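Local coordinates for putative NADH Oxidase (Clostridium acetobutylicum, PDB 3E10), which probably works as an FMN-dependent oxidoreductase of the nitroreductase family, binding flavin mononucleotide as its cofactor, at residues L107-V112 against I142-P147. Residues are numbered along the deposited sequence; the frame is centred on the assembly and turned at random.
Sequences LDLGAV and ISVGYP
Gly110 N bonds Gly145 O at 2.8 Å, and Gly145 N returns a hydrogen bond to Gly110 O at 3.0 Å, which closes the hydrogen-bonded pair. Val144 CA adds a weak CA-H...O contact to Gly110 O at 3.3 Å. Val112 and Ser143 form the next such pair, with longer bonds. Between them sits the non-hydrogen-bonded pair of Ala111 and Val144. Ala111 packs with Ile142 under helix 89-106, Ala111 CB meeting Ile142 CG2 at 3.9 Å, while Val144 lies against Leu27 of helix 21-32.

This joins strand 110-115, an outer strand of the chain's antiparallel sheet, to strand 136-145, in the alpha+beta fold of the FMN-dependent nitroreductases. Helix 89-106 ends just before strand 110-115 in a Schellman motif, with Asp108 at positive phi as the C-prime residue.

Just outside the Gly110-Gly145 pair, Leu109 CD2 sits over the centre of one face of the Tyr146 ring, a CH-pi contact 3.6 Å from the centroid, while its CD1 reaches Val144 CG1. The Tyr146 hydroxyl is hydrogen-bonded to Glu20 and Lys23. On the other face of the sheet, Val112 CG1 presses tightly on Ser143 OG at 3.1 Å: each stands between its own backbone N and carbonyl carbon (chi1 59° and 57°), which brings methyl and hydroxyl together. That hydroxyl is hydrogen-bonded to Tyr14 and Ser66, and the Val112 side chain lies about 4 Å from the bound FMN at its nearest atoms.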
ATOM      1  N   LEU B 107      16.966   2.933  -2.794  1.00  7.66           N
ATOM      2  CA  LEU B 107      18.234   2.232  -2.917  1.00  7.95           C
ATOM      3  C   LEU B 107      18.750   2.117  -4.351  1.00  7.96           C
ATOM      4  O   LEU B 107      19.653   1.354  -4.615  1.00  9.10           O
ATOM      5  CB  LEU B 107      18.070   0.835  -2.283  1.00  8.99           C
ATOM      6  CG  LEU B 107      17.703   0.808  -0.802  1.00  8.75           C
ATOM      7  CD1 LEU B 107      17.385  -0.635  -0.341  1.00  8.91           C
ATOM      8  CD2 LEU B 107      18.804   1.448   0.080  1.00  9.76           C
ATOM      9  N   ASP B 108      18.161   2.870  -5.270  1.00  8.29           N
ATOM     10  CA  ASP B 108      18.611   2.903  -6.661  1.00  9.77           C
ATOM     11  C   ASP B 108      18.383   1.575  -7.373  1.00  8.26           C
ATOM     12  O   ASP B 108      19.037   1.247  -8.367  1.00 10.23           O
ATOM     13  CB  ASP B 108      20.090   3.340  -6.756  1.00 11.64           C
ATOM     14  CG  ASP B 108      20.342   4.699  -6.122  1.00 17.64           C
ATOM     15  OD1 ASP B 108      19.633   5.649  -6.461  1.00 18.29           O
ATOM     16  OD2 ASP B 108      21.248   4.792  -5.272  1.00 24.53           O
ATOM     17  N   LEU B 109      17.405   0.826  -6.879  1.00  7.79           N
ATOM     18  CA  LEU B 109      16.983  -0.431  -7.478  1.00  7.36           C
ATOM     19  C   LEU B 109      15.704  -0.187  -8.274  1.00  7.69           C
ATOM     20  O   LEU B 109      14.980   0.789  -8.033  1.00  9.22           O
ATOM     21  CB  LEU B 109      16.719  -1.471  -6.398  1.00  7.46           C
ATOM     22  CG  LEU B 109      17.927  -1.919  -5.579  1.00  7.85           C
ATOM     23  CD1 LEU B 109      17.429  -2.752  -4.424  1.00  8.94           C
ATOM     24  CD2 LEU B 109      18.896  -2.703  -6.436  1.00 10.68           C
ATOM     25  N   GLY B 110      15.438  -1.091  -9.207  1.00  7.30           N
ATOM     26  CA  GLY B 110      14.147  -1.170  -9.861  1.00  7.20           C
ATOM     27  C   GLY B 110      13.371  -2.364  -9.348  1.00  7.32           C
ATOM     28  O   GLY B 110      13.948  -3.393  -8.935  1.00  7.50           O
ATOM     29  N   ALA B 111      12.057  -2.228  -9.330  1.00  6.67           N
ATOM     30  CA  ALA B 111      11.198  -3.321  -8.927  1.00  5.63           C
ATOM     31  C   ALA B 111       9.854  -3.192  -9.615  1.00  5.64           C
ATOM     32  O   ALA B 111       9.479  -2.133 -10.075  1.00  6.23           O
ATOM     33  CB  ALA B 111      11.049  -3.324  -7.406  1.00  6.43           C
ATOM     34  N   VAL B 112       9.125  -4.299  -9.654  1.00  5.75           N
ATOM     35  CA  VAL B 112       7.731  -4.273 -10.069  1.00  5.38           C
ATOM     36  C   VAL B 112       6.931  -5.265  -9.215  1.00  5.14           C
ATOM     37  O   VAL B 112       7.380  -6.371  -8.902  1.00  6.56           O
ATOM     38  CB  VAL B 112       7.560  -4.561 -11.602  1.00  5.55           C
ATOM     39  CG1 VAL B 112       8.132  -5.946 -11.980  1.00  7.31           C
ATOM     40  CG2 VAL B 112       6.078  -4.459 -12.004  1.00  6.49           C
ATOM     41  N   ILE B 142       7.431  -9.674  -5.927  1.00  6.55           N
ATOM     42  CA  ILE B 142       8.127  -8.455  -6.359  1.00  7.10           C
ATOM     43  C   ILE B 142       9.473  -8.866  -6.971  1.00  7.17           C
ATOM     44  O   ILE B 142      10.275  -9.526  -6.313  1.00  7.55           O
ATOM     45  CB  ILE B 142       8.291  -7.463  -5.208  1.00  8.09           C
ATOM     46  CG1 ILE B 142       6.905  -7.003  -4.689  1.00  7.52           C
ATOM     47  CG2 ILE B 142       9.094  -6.217  -5.671  1.00  9.06           C
ATOM     48  CD1 ILE B 142       6.924  -6.206  -3.468  1.00  8.71           C
ATOM     49  N   SER B 143       9.662  -8.547  -8.245  1.00  6.58           N
ATOM     50  CA  SER B 143      10.955  -8.783  -8.877  1.00  7.32           C
ATOM     51  C   SER B 143      11.772  -7.511  -8.676  1.00  7.78           C
ATOM     52  O   SER B 143      11.223  -6.406  -8.722  1.00  8.28           O
ATOM     53  CB  SER B 143      10.834  -9.145 -10.350  1.00 10.61           C
ATOM     54  OG  SER B 143      10.163  -8.163 -11.042  1.00 11.13           O
ATOM     55  N   VAL B 144      13.065  -7.670  -8.413  1.00  6.55           N
ATOM     56  CA  VAL B 144      13.931  -6.568  -8.019  1.00  6.80           C
ATOM     57  C   VAL B 144      15.295  -6.756  -8.710  1.00  6.62           C
ATOM     58  O   VAL B 144      15.801  -7.867  -8.832  1.00  7.56           O
ATOM     59  CB  VAL B 144      14.163  -6.554  -6.491  1.00  8.20           C
ATOM     60  CG1 VAL B 144      15.003  -5.349  -6.081  1.00  9.08           C
ATOM     61  CG2 VAL B 144      12.850  -6.534  -5.710  1.00  7.30           C
ATOM     62  N   GLY B 145      15.898  -5.653  -9.126  1.00  6.62           N
ATOM     63  CA  GLY B 145      17.257  -5.656  -9.660  1.00  7.97           C
ATOM     64  C   GLY B 145      17.709  -4.253 -10.015  1.00  8.05           C
ATOM     65  O   GLY B 145      16.966  -3.304  -9.874  1.00  9.02           O
ATOM     66  N   TYR B 146      18.933  -4.104 -10.489  1.00  8.01           N
ATOM     67  CA  TYR B 146      19.378  -2.828 -11.008  1.00  8.64           C
ATOM     68  C   TYR B 146      18.750  -2.631 -12.401  1.00  8.37           C
ATOM     69  O   TYR B 146      18.761  -3.536 -13.236  1.00  9.66           O
ATOM     70  CB  TYR B 146      20.922  -2.760 -11.060  1.00  8.99           C
ATOM     71  CG  TYR B 146      21.493  -2.557  -9.665  1.00  9.43           C
ATOM     72  CD1 TYR B 146      21.487  -1.316  -9.070  1.00 11.39           C
ATOM     73  CD2 TYR B 146      21.885  -3.632  -8.895  1.00  8.25           C
ATOM     74  CE1 TYR B 146      21.928  -1.138  -7.773  1.00 11.23           C
ATOM     75  CE2 TYR B 146      22.349  -3.461  -7.593  1.00  8.79           C
ATOM     76  CZ  TYR B 146      22.366  -2.206  -7.036  1.00  9.71           C
ATOM     77  OH  TYR B 146      22.827  -2.023  -5.742  1.00 11.51           O
ATOM     78  N   PRO B 147      18.166  -1.471 -12.641  1.00  8.51           N
ATOM     79  CA  PRO B 147      17.477  -1.276 -13.920  1.00 11.12           C
ATOM     80  C   PRO B 147      18.370  -1.397 -15.150  1.00 12.56           C
ATOM     81  O   PRO B 147      19.484  -0.927 -15.131  1.00 13.36           O
ATOM     82  CB  PRO B 147      16.924   0.142 -13.805  1.00 12.23           C
ATOM     83  CG  PRO B 147      16.813   0.397 -12.366  1.00 12.73           C
ATOM     84  CD  PRO B 147      18.017  -0.304 -11.761  1.00  9.80           C
TER